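PDB 4FE9: outer membrane protein SusF from Bacteroides thetaiotaomicron, which binds starch at the cell surface through its carbohydrate-binding modules, ahead of starch transport into the periplasm for degradation. Local coordinates for residues 144-149 against 225-230; 261-266 against 293-298; 280-285 against 311-316. All coordinates share one frame; numbering follows the deposited sequence. Where two conformers were deposited one is given.

Interaction 1: residues 144-149 against 225-230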
loop_
_atom_site.group_PDB
_atom_site.type_symbol
_atom_site.label_atom_id
_atom_site.label_comp_id
_atom_site.label_asym_id
_atom_site.label_seq_id
_atom_site.Cartn_x
_atom_site.Cartn_y
_atom_site.Cartn_z
ATOM N N THR A 144 -10.878 -12.516 22.500
ATOM C CA THR A 144 -11.967 -12.121 21.624
ATOM C C THR A 144 -11.999 -10.608 21.444
ATOM O O THR A 144 -11.810 -9.863 22.387
ATOM C CB THR A 144 -13.281 -12.634 22.219
ATOM O OG1 THR A 144 -13.246 -14.069 22.192
ATOM C CG2 THR A 144 -14.502 -12.134 21.414
ATOM N N THR A 145 -12.065 -10.164 20.210
ATOM C CA THR A 145 -12.146 -8.721 19.951
ATOM C C THR A 145 -13.585 -8.234 20.030
ATOM O O THR A 145 -14.514 -9.050 20.029
ATOM C CB THR A 145 -11.527 -8.355 18.640
ATOM O OG1 THR A 145 -12.290 -8.917 17.577
ATOM C CG2 THR A 145 -10.056 -8.891 18.552
ATOM N N PRO A 146 -13.783 -6.906 20.175
ATOM C CA PRO A 146 -15.170 -6.428 20.144
ATOM C C PRO A 146 -15.928 -6.905 18.928
ATOM O O PRO A 146 -15.342 -7.121 17.861
ATOM C CB PRO A 146 -15.023 -4.879 20.161
ATOM C CG PRO A 146 -13.587 -4.637 20.769
ATOM C CD PRO A 146 -12.793 -5.801 20.242
ATOM N N ALA A 147 -17.234 -7.066 19.081
ATOM C CA ALA A 147 -18.118 -7.296 17.929
ATOM C C ALA A 147 -18.059 -6.117 16.944
ATOM O O ALA A 147 -17.812 -4.991 17.337
ATOM C CB ALA A 147 -19.561 -7.510 18.409
ATOM N N VAL A 148 -18.226 -6.399 15.662
ATOM C CA VAL A 148 -18.381 -5.350 14.665
ATOM C C VAL A 148 -19.735 -4.645 14.836
ATOM O O VAL A 148 -20.748 -5.295 15.076
ATOM C CB VAL A 148 -18.261 -5.917 13.226
ATOM C CG1 VAL A 148 -18.511 -4.817 12.216
ATOM C CG2 VAL A 148 -16.870 -6.494 13.009
ATOM N N ASP A 149 -19.706 -3.323 14.959
ATOM C CA ASP A 149 -20.963 -2.572 15.155
ATOM C C ASP A 149 -21.725 -2.542 13.823
ATOM O O ASP A 149 -21.150 -2.195 12.810
ATOM C CB ASP A 149 -20.670 -1.148 15.643
ATOM C CG ASP A 149 -21.916 -0.442 16.172
ATOM O OD1 ASP A 149 -21.960 -0.132 17.381
ATOM O OD2 ASP A 149 -22.893 -0.299 15.404
ATOM N N VAL A 225 -5.291 -0.765 17.994
ATOM C CA VAL A 225 -6.426 -0.164 18.678
ATOM C C VAL A 225 -6.684 -0.845 19.991
ATOM O O VAL A 225 -6.791 -2.061 20.039
ATOM C CB VAL A 225 -7.682 -0.276 17.801
ATOM C CG1 VAL A 225 -8.916 0.279 18.544
ATOM C CG2 VAL A 225 -7.452 0.442 16.495
ATOM N N SER A 226 -7.017 -0.062 21.004
ATOM C CA SER A 226 -7.348 -0.587 22.292
ATOM C C SER A 226 -8.832 -0.337 22.610
ATOM O O SER A 226 -9.400 0.688 22.187
ATOM C CB SER A 226 -6.485 0.099 23.351
ATOM O OG SER A 226 -7.014 -0.138 24.636
ATOM N N TRP A 227 -9.451 -1.269 23.326
ATOM C CA TRP A 227 -10.824 -1.116 23.748
ATOM C C TRP A 227 -10.941 -1.090 25.228
ATOM O O TRP A 227 -12.026 -1.259 25.772
ATOM C CB TRP A 227 -11.721 -2.235 23.176
ATOM C CG TRP A 227 -11.201 -3.632 23.433
ATOM C CD1 TRP A 227 -11.447 -4.417 24.530
ATOM C CD2 TRP A 227 -10.441 -4.423 22.537
ATOM N NE1 TRP A 227 -10.859 -5.648 24.367
ATOM C CE2 TRP A 227 -10.261 -5.686 23.140
ATOM C CE3 TRP A 227 -9.837 -4.173 21.293
ATOM C CZ2 TRP A 227 -9.538 -6.686 22.544
ATOM C CZ3 TRP A 227 -9.155 -5.166 20.702
ATOM C CH2 TRP A 227 -8.935 -6.402 21.368
ATOM N N THR A 228 -9.813 -0.935 25.908
ATOM C CA THR A 228 -9.821 -0.959 27.359
ATOM C C THR A 228 -9.187 0.286 27.968
ATOM O O THR A 228 -7.990 0.471 27.885
ATOM C CB THR A 228 -9.108 -2.217 27.924
ATOM O OG1 THR A 228 -9.500 -3.382 27.169
ATOM C CG2 THR A 228 -9.514 -2.416 29.402
ATOM N N ASN A 229 -10.013 1.158 28.513
ATOM C CA ASN A 229 -9.575 2.504 28.908
ATOM C C ASN A 229 -8.777 3.235 27.833
ATOM O O ASN A 229 -7.698 3.743 28.117
ATOM C CB ASN A 229 -8.703 2.428 30.166
ATOM C CG ASN A 229 -9.519 2.293 31.423
ATOM O OD1 ASN A 229 -9.608 1.200 32.009
ATOM N ND2 ASN A 229 -10.177 3.386 31.824
ATOM N N ALA A 230 -9.256 3.201 26.598
ATOM C CA ALA A 230 -8.475 3.653 25.459
ATOM C C ALA A 230 -8.115 5.124 25.618
ATOM O O ALA A 230 -8.922 5.908 26.110
ATOM C CB ALA A 230 -9.232 3.436 24.162
#
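Pro146 lays its pyrrolidine ring over one face of the Trp227 indole. Its CD sits 3.5 Å from the centroid of the six-membered ring and only 14° off the ring normal, which meets the geometry of a CH-pi contact. The nearest single ring atom to Pro146 CD is Trp227 CE3, at 3.5 Å. Pro146 CG stands 3.6 Å from Trp227 CD2, over the CD2-CG bond of the five-membered ring, so the proline touches with the CG-CD side of its ring.

The first torsion of Trp227 (chi1 52°) tucks CG between the backbone N and the carbonyl carbon, and with the second near perpendicular the indole presents a broad face to the 144-149 loop. At the far end of the six-membered ring, Thr145 CG2 reaches Trp227 CH2 at 3.9 Å, and the carbonyl O of Thr144 comes to 3.9 Å from Trp227 CZ2; both approach obliquely. The Thr144 hydroxyl turns from the indole and bonds Asp42. The loop carrying the tryptophan is shaped by an ST turn, in which Ser226 OG accepts a hydrogen bond from Thr228 N at 3.2 Å, nearly straight at 168°.

Two neighbours complete the setting of the indole: Arg106 makes a cation-pi contact with Trp227, and Tyr250 meets it edge to face while also touching Thr145 and Pro146. Between the two segments the contact is made by CH-pi and van der Waals touches, and 151 Å² is buried in all, consistent with a small surface contact. Asp42 and Arg106 lie in the part of the chain before carbohydrate-binding module 1, whereas Trp227 and Tyr250 belong to it; this proline-on-tryptophan packing is thus consistent with a seam between the preceding beta-rich part and the module.

Interaction 2: residues 261-266 against 293-298. With EDO (1,2-ethanediol), chain F.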
loop_
_atom_site.group_PDB
_atom_site.type_symbol
_atom_site.label_atom_id
_atom_site.label_comp_id
_atom_site.label_asym_id
_atom_site.label_seq_id
_atom_site.Cartn_x
_atom_site.Cartn_y
_atom_site.Cartn_z
ATOM N N THR A 261 -0.853 17.854 -7.965
ATOM C CA THR A 261 -1.871 18.115 -8.964
ATOM C C THR A 261 -1.278 18.093 -10.398
ATOM O O THR A 261 -1.997 17.947 -11.390
ATOM C CB THR A 261 -2.579 19.520 -8.697
ATOM O OG1 THR A 261 -1.576 20.506 -8.420
ATOM C CG2 THR A 261 -3.479 19.435 -7.445
ATOM N N GLU A 262 0.042 18.195 -10.489
ATOM C CA GLU A 262 0.736 17.974 -11.769
ATOM C C GLU A 262 1.891 17.038 -11.569
ATOM O O GLU A 262 2.458 16.984 -10.482
ATOM C CB GLU A 262 1.240 19.308 -12.321
ATOM C CG GLU A 262 0.097 20.324 -12.620
ATOM C CD GLU A 262 0.601 21.617 -13.315
ATOM O OE1 GLU A 262 1.815 21.938 -13.221
ATOM O OE2 GLU A 262 -0.242 22.345 -13.882
ATOM N N LEU A 263 2.375 16.460 -12.662
ATOM C CA LEU A 263 3.527 15.561 -12.604
ATOM C C LEU A 263 4.291 15.566 -13.921
ATOM O O LEU A 263 3.692 15.654 -15.008
ATOM C CB LEU A 263 3.088 14.126 -12.286
ATOM C CG LEU A 263 4.228 13.221 -11.816
ATOM C CD1 LEU A 263 4.621 13.549 -10.369
ATOM C CD2 LEU A 263 3.853 11.766 -11.959
ATOM N N TYR A 264 5.613 15.520 -13.813
ATOM C CA TYR A 264 6.490 15.678 -14.959
ATOM C C TYR A 264 7.570 14.618 -14.902
ATOM O O TYR A 264 7.912 14.130 -13.814
ATOM C CB TYR A 264 7.143 17.051 -14.955
ATOM C CG TYR A 264 6.169 18.211 -15.097
ATOM C CD1 TYR A 264 5.866 18.744 -16.351
ATOM C CD2 TYR A 264 5.591 18.797 -13.970
ATOM C CE1 TYR A 264 4.989 19.826 -16.483
ATOM C CE2 TYR A 264 4.693 19.843 -14.087
ATOM C CZ TYR A 264 4.366 20.329 -15.343
ATOM O OH TYR A 264 3.529 21.403 -15.441
ATOM N N MET A 265 7.961 14.148 -16.080
ATOM C CA MET A 265 9.011 13.157 -16.234
ATOM C C MET A 265 10.187 13.786 -16.948
ATOM O O MET A 265 10.009 14.597 -17.864
ATOM C CB MET A 265 8.497 11.979 -17.053
ATOM C CG MET A 265 9.578 10.926 -17.402
ATOM S SD MET A 265 8.891 9.487 -18.191
ATOM C CE MET A 265 8.776 10.093 -19.875
ATOM N N THR A 266 11.370 13.585 -16.385
ATOM C CA THR A 266 12.609 13.837 -17.086
ATOM C C THR A 266 13.457 12.558 -17.063
ATOM O O THR A 266 12.951 11.470 -16.720
ATOM C CB THR A 266 13.369 15.014 -16.471
ATOM O OG1 THR A 266 14.439 15.407 -17.336
ATOM C CG2 THR A 266 13.927 14.656 -15.079
ATOM N N GLY A 293 -3.988 12.437 -7.473
ATOM C CA GLY A 293 -2.553 12.149 -7.494
ATOM C C GLY A 293 -2.164 11.087 -8.540
ATOM O O GLY A 293 -1.099 10.495 -8.455
ATOM N N THR A 294 -3.032 10.860 -9.521
ATOM C CA THR A 294 -2.771 9.851 -10.523
ATOM C C THR A 294 -2.713 10.410 -11.933
ATOM O O THR A 294 -3.515 11.298 -12.304
ATOM C CB THR A 294 -3.775 8.713 -10.446
ATOM O OG1 THR A 294 -5.059 9.169 -10.883
ATOM C CG2 THR A 294 -3.883 8.219 -9.029
ATOM N N PHE A 295 -1.774 9.882 -12.730
ATOM C CA PHE A 295 -1.351 10.512 -13.993
ATOM C C PHE A 295 -0.958 9.428 -14.970
ATOM O O PHE A 295 -0.692 8.292 -14.563
ATOM C CB PHE A 295 -0.139 11.440 -13.777
ATOM C CG PHE A 295 -0.375 12.510 -12.799
ATOM C CD1 PHE A 295 -0.845 13.742 -13.206
ATOM C CD2 PHE A 295 -0.059 12.328 -11.468
ATOM C CE1 PHE A 295 -1.102 14.743 -12.275
ATOM C CE2 PHE A 295 -0.278 13.334 -10.533
ATOM C CZ PHE A 295 -0.819 14.533 -10.933
ATOM N N TRP A 296 -0.939 9.767 -16.249
ATOM C CA TRP A 296 -0.531 8.839 -17.286
ATOM C C TRP A 296 0.070 9.565 -18.494
ATOM O O TRP A 296 -0.029 10.809 -18.621
ATOM C CB TRP A 296 -1.688 7.923 -17.710
ATOM C CG TRP A 296 -2.816 8.652 -18.471
ATOM C CD1 TRP A 296 -3.820 9.418 -17.923
ATOM C CD2 TRP A 296 -2.922 8.817 -19.895
ATOM N NE1 TRP A 296 -4.541 10.054 -18.925
ATOM C CE2 TRP A 296 -4.045 9.653 -20.141
ATOM C CE3 TRP A 296 -2.130 8.414 -20.978
ATOM C CZ2 TRP A 296 -4.450 9.979 -21.412
ATOM C CZ3 TRP A 296 -2.570 8.687 -22.253
ATOM C CH2 TRP A 296 -3.723 9.453 -22.469
ATOM N N GLY A 297 0.846 8.824 -19.283
ATOM C CA GLY A 297 1.334 9.336 -20.538
ATOM C C GLY A 297 1.702 8.198 -21.446
ATOM O O GLY A 297 1.924 7.074 -20.986
ATOM N N ILE A 298 1.765 8.468 -22.736
ATOM C CA ILE A 298 2.362 7.506 -23.669
ATOM C C ILE A 298 3.671 8.014 -24.218
ATOM O O ILE A 298 3.777 9.184 -24.601
ATOM C CB ILE A 298 1.417 7.145 -24.781
ATOM C CG1 ILE A 298 0.368 6.174 -24.255
ATOM C CG2 ILE A 298 2.190 6.510 -25.975
ATOM C CD1 ILE A 298 -0.788 5.935 -25.188
HETATM C C1 EDO F . 1.880 12.058 -23.541
HETATM O O1 EDO F . 0.962 10.958 -23.583
HETATM C C2 EDO F . 1.685 12.758 -22.219
HETATM O O2 EDO F . 2.531 13.909 -22.177
#
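Residues 261-266 and 293-298 run in the same direction without pairing: CA of Thr261 lies 6.2 Å from CA of Gly293, and CA of Leu263 lies 7.2 Å from CA of Phe295, so the register advances two residues on each side. Their strands, 264-267 and 294-301, are both antiparallel to strand 283-287, which stands between them in the sheet and takes the backbone bonds of Leu263 and Met265. The contact therefore passes beside that central strand and is made by side chains and by the loop at the start of 261-266.

Leu263 and Phe295 both direct their CB toward the opposite segment. Leu263 CB rests over the centre of the Phe295 ring, 3.7 Å from its centroid and 11° off the normal, a CH-pi contact. With its CG anti to the backbone N (chi1 -163°), Leu263 also brings CD2 to 4.0 Å from Phe295 CD2. The rim of the same ring meets a polar partner: Thr261 O lies near the ring plane, 3.4 Å from Phe295 CE1, where the electropositive C-H edge suits a carbonyl oxygen.

This is packing on one face of the antiparallel beta-sheet of carbohydrate-binding module 2, with Leu263 and Phe295 buried and the Thr261-Glu262 end exposed; Leu285 continues it against Phe295 and Val354 against Leu263. On the outward side of 261-266, Tyr264 OH donates to Glu262 OE1 at 2.9 Å, arriving well above the carboxylate plane.

Farther along strand 294-301, a 1,2-ethanediol molecule, probably from the crystallisation liquor, lies beside Gly297. Its O1 accepts a nearly straight bond from Ile298 N, 2.7 Å long with an angle of 172° at the hydrogen; the same molecule bonds Ala284 O and Tyr440 OH, the latter in module 3. Trp296 points away from 261-266 and packs on Thr429, also of that module.

Interaction 3: residues 280-285 against 311-316. With GLC (alpha-D-glucopyranose), chain C; EDO (1,2-ethanediol), chain H; EDO (1,2-ethanediol), chain F.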
loop_
_atom_site.group_PDB
_atom_site.type_symbol
_atom_site.label_atom_id
_atom_site.label_comp_id
_atom_site.label_asym_id
_atom_site.label_seq_id
_atom_site.Cartn_x
_atom_site.Cartn_y
_atom_site.Cartn_z
ATOM N N ASN A 280 11.281 20.940 -23.185
ATOM C CA ASN A 280 12.286 20.093 -23.811
ATOM C C ASN A 280 12.910 19.107 -22.816
ATOM O O ASN A 280 13.102 17.930 -23.133
ATOM C CB ASN A 280 13.370 20.962 -24.491
ATOM C CG ASN A 280 12.905 21.528 -25.854
ATOM O OD1 ASN A 280 12.226 20.834 -26.643
ATOM N ND2 ASN A 280 13.229 22.792 -26.108
ATOM N N ALA A 281 13.107 19.564 -21.585
ATOM C CA ALA A 281 13.679 18.725 -20.552
ATOM C C ALA A 281 12.614 17.970 -19.690
ATOM O O ALA A 281 12.936 16.971 -19.048
ATOM C CB ALA A 281 14.587 19.534 -19.685
ATOM N N TRP A 282 11.367 18.474 -19.676
ATOM C CA TRP A 282 10.312 17.978 -18.733
ATOM C C TRP A 282 9.019 17.675 -19.450
ATOM O O TRP A 282 8.434 18.565 -20.058
ATOM C CB TRP A 282 10.042 19.002 -17.653
ATOM C CG TRP A 282 11.206 19.299 -16.833
ATOM C CD1 TRP A 282 12.155 20.234 -17.081
ATOM C CD2 TRP A 282 11.652 18.567 -15.676
ATOM N NE1 TRP A 282 13.146 20.175 -16.120
ATOM C CE2 TRP A 282 12.842 19.178 -15.230
ATOM C CE3 TRP A 282 11.118 17.501 -14.936
ATOM C CZ2 TRP A 282 13.493 18.785 -14.060
ATOM C CZ3 TRP A 282 11.760 17.112 -13.769
ATOM C CH2 TRP A 282 12.974 17.713 -13.377
ATOM N N LYS A 283 8.565 16.425 -19.385
ATOM C CA LYS A 283 7.346 16.022 -20.063
ATOM C C LYS A 283 6.182 15.949 -19.064
ATOM O O LYS A 283 6.215 15.151 -18.126
ATOM C CB LYS A 283 7.523 14.653 -20.712
ATOM C CG LYS A 283 8.764 14.529 -21.644
ATOM C CD LYS A 283 8.478 15.125 -23.003
ATOM C CE LYS A 283 9.298 16.373 -23.214
ATOM N NZ LYS A 283 9.608 16.615 -24.663
ATOM N N ALA A 284 5.139 16.722 -19.311
ATOM C CA ALA A 284 3.925 16.665 -18.477
ATOM C C ALA A 284 3.210 15.329 -18.669
ATOM O O ALA A 284 3.147 14.817 -19.784
ATOM C CB ALA A 284 3.000 17.842 -18.816
ATOM N N LEU A 285 2.832 14.674 -17.572
ATOM C CA LEU A 285 1.826 13.593 -17.652
ATOM C C LEU A 285 0.402 14.130 -17.521
ATOM O O LEU A 285 0.200 15.232 -17.106
ATOM C CB LEU A 285 2.075 12.518 -16.593
ATOM C CG LEU A 285 3.232 11.552 -16.913
ATOM C CD1 LEU A 285 4.603 12.236 -16.567
ATOM C CD2 LEU A 285 3.050 10.222 -16.144
ATOM N N PRO A 311 6.927 16.844 -9.098
ATOM C CA PRO A 311 5.648 17.495 -9.072
ATOM C C PRO A 311 5.679 18.911 -9.716
ATOM O O PRO A 311 4.694 19.626 -9.656
ATOM C CB PRO A 311 5.350 17.590 -7.564
ATOM C CG PRO A 311 6.658 17.722 -6.950
ATOM C CD PRO A 311 7.575 16.861 -7.774
ATOM N N GLN A 312 6.848 19.330 -10.205
ATOM C CA GLN A 312 6.953 20.478 -11.086
ATOM C C GLN A 312 8.018 20.154 -12.133
ATOM O O GLN A 312 8.590 19.059 -12.103
ATOM C CB GLN A 312 7.329 21.719 -10.304
ATOM C CG GLN A 312 8.747 21.673 -9.675
ATOM C CD GLN A 312 8.818 20.773 -8.436
ATOM O OE1 GLN A 312 8.111 21.001 -7.456
ATOM N NE2 GLN A 312 9.792 19.871 -8.417
ATOM N N ALA A 313 8.194 21.056 -13.117
ATOM C CA ALA A 313 9.143 20.853 -14.212
ATOM C C ALA A 313 10.551 21.247 -13.741
ATOM O O ALA A 313 11.146 22.198 -14.246
ATOM C CB ALA A 313 8.728 21.678 -15.457
ATOM N N ASN A 314 11.025 20.560 -12.700
ATOM C CA ASN A 314 12.276 20.895 -12.056
ATOM C C ASN A 314 12.552 19.892 -10.947
ATOM O O ASN A 314 11.638 19.162 -10.519
ATOM C CB ASN A 314 12.232 22.299 -11.479
ATOM C CG ASN A 314 13.623 22.873 -11.244
ATOM O OD1 ASN A 314 14.609 22.344 -11.737
ATOM N ND2 ASN A 314 13.693 23.977 -10.535
ATOM N N TRP A 315 13.803 19.871 -10.454
ATOM C CA TRP A 315 14.184 18.923 -9.383
ATOM C C TRP A 315 13.603 19.395 -8.062
ATOM O O TRP A 315 13.308 20.581 -7.901
ATOM C CB TRP A 315 15.709 18.794 -9.291
ATOM C CG TRP A 315 16.289 18.166 -10.507
ATOM C CD1 TRP A 315 16.966 18.809 -11.508
ATOM C CD2 TRP A 315 15.968 16.871 -11.023
ATOM N NE1 TRP A 315 17.277 17.925 -12.509
ATOM C CE2 TRP A 315 16.614 16.748 -12.270
ATOM C CE3 TRP A 315 15.253 15.784 -10.525
ATOM C CZ2 TRP A 315 16.595 15.583 -12.992
ATOM C CZ3 TRP A 315 15.213 14.635 -11.260
ATOM C CH2 TRP A 315 15.836 14.549 -12.503
ATOM N N GLY A 316 13.314 18.453 -7.167
ATOM C CA GLY A 316 12.722 18.792 -5.855
ATOM C C GLY A 316 11.501 17.926 -5.585
ATOM O O GLY A 316 10.533 17.938 -6.372
HETATM C C1 GLC C . 18.445 15.968 -7.412
HETATM C C2 GLC C . 17.679 14.711 -7.811
HETATM C C3 GLC C . 18.546 13.779 -8.628
HETATM C C4 GLC C . 19.114 14.520 -9.824
HETATM C C5 GLC C . 19.831 15.762 -9.363
HETATM C C6 GLC C . 20.357 16.558 -10.553
HETATM O O2 GLC C . 17.263 14.036 -6.638
HETATM O O3 GLC C . 17.799 12.640 -9.073
HETATM O O4 GLC C . 20.060 13.706 -10.467
HETATM O O5 GLC C . 18.966 16.596 -8.583
HETATM O O6 GLC C . 21.029 17.707 -10.040
HETATM C C1 EDO H . 9.144 25.314 -10.584
HETATM O O1 EDO H . 8.761 25.133 -11.973
HETATM C C2 EDO H . 10.657 25.591 -10.496
HETATM O O2 EDO H . 11.185 25.093 -9.257
HETATM C C1 EDO F . 1.880 12.058 -23.541
HETATM O O1 EDO F . 0.962 10.958 -23.583
HETATM C C2 EDO F . 1.685 12.758 -22.219
HETATM O O2 EDO F . 2.531 13.909 -22.177
#
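Trp282 lies beneath the 311-316 loop at the starch-binding surface of carbohydrate-binding module 2, an antiparallel beta-sheet module whose glycan pocket includes Trp315. The tight part is the indole of Trp282. The peptide linking Ala313 to Asn314 spans one of its faces, with Ala313 C 3.4 Å above the plane and over its centre, while Ala313 CB packs against Trp282 CG at 3.7 Å. With CG anti to the carbonyl carbon (chi1 -61°), the ring reaches under the loop, and its NE1 is held by Gly273 O.

The far end of Trp282 then meets Trp315 in a T-shaped stack: the edge of the first points at the face of the second, the six-membered rings being 5.2 Å apart between centroids and inclined by 66°. Trp282 CH2 approaches Trp315 CD2 at 3.9 Å. On the opposite face of Trp315 sits the sugar, glucose C4 lying 3.9 Å above the plane over its centre, so Trp282 backs the platform from behind. Trp315 NE1 is anchored by Trp272 O, and Lys308 and Asp318 bond the glucose.

On the partly exposed side few atoms reach across to 280-285, and the loop is braced by its own bonds. There an inverse gamma turn is centred on Ala313, and Gln312 NE2 spends both hydrogens on carbonyls, 2.9 Å from Asn314 O and 2.9 Å from Gly316 O, both partners lying in its amide plane. The CB of Asn314 is directed away from 280-285, and its ND2 donates to O2 of a 1,2-ethanediol at 3.0 Å, with a near-linear N-H...O angle of 176°.

How the interactions relate
From the N terminus, interaction 1 comes first: residues 144-149, after strand 128-141, meet 225-230 and close a long loop containing most of module 1, near the part of the chain that precedes the module. It ends before the other two begin, and its centre lies 42 Å from that of interaction 2, across the centre of the chain. Interactions 2 and 3 cross: 261-266, 280-285, 293-298 and 311-316 alternate, and their centres are 9 Å apart. Trp282 carries interaction 3, and strand 283-287 stands between the two strands of interaction 2, with Met265 O to Lys283 N at 2.8 Å joining the contacts. Together they tie one face of module 2's sheet to its glycan-binding loop.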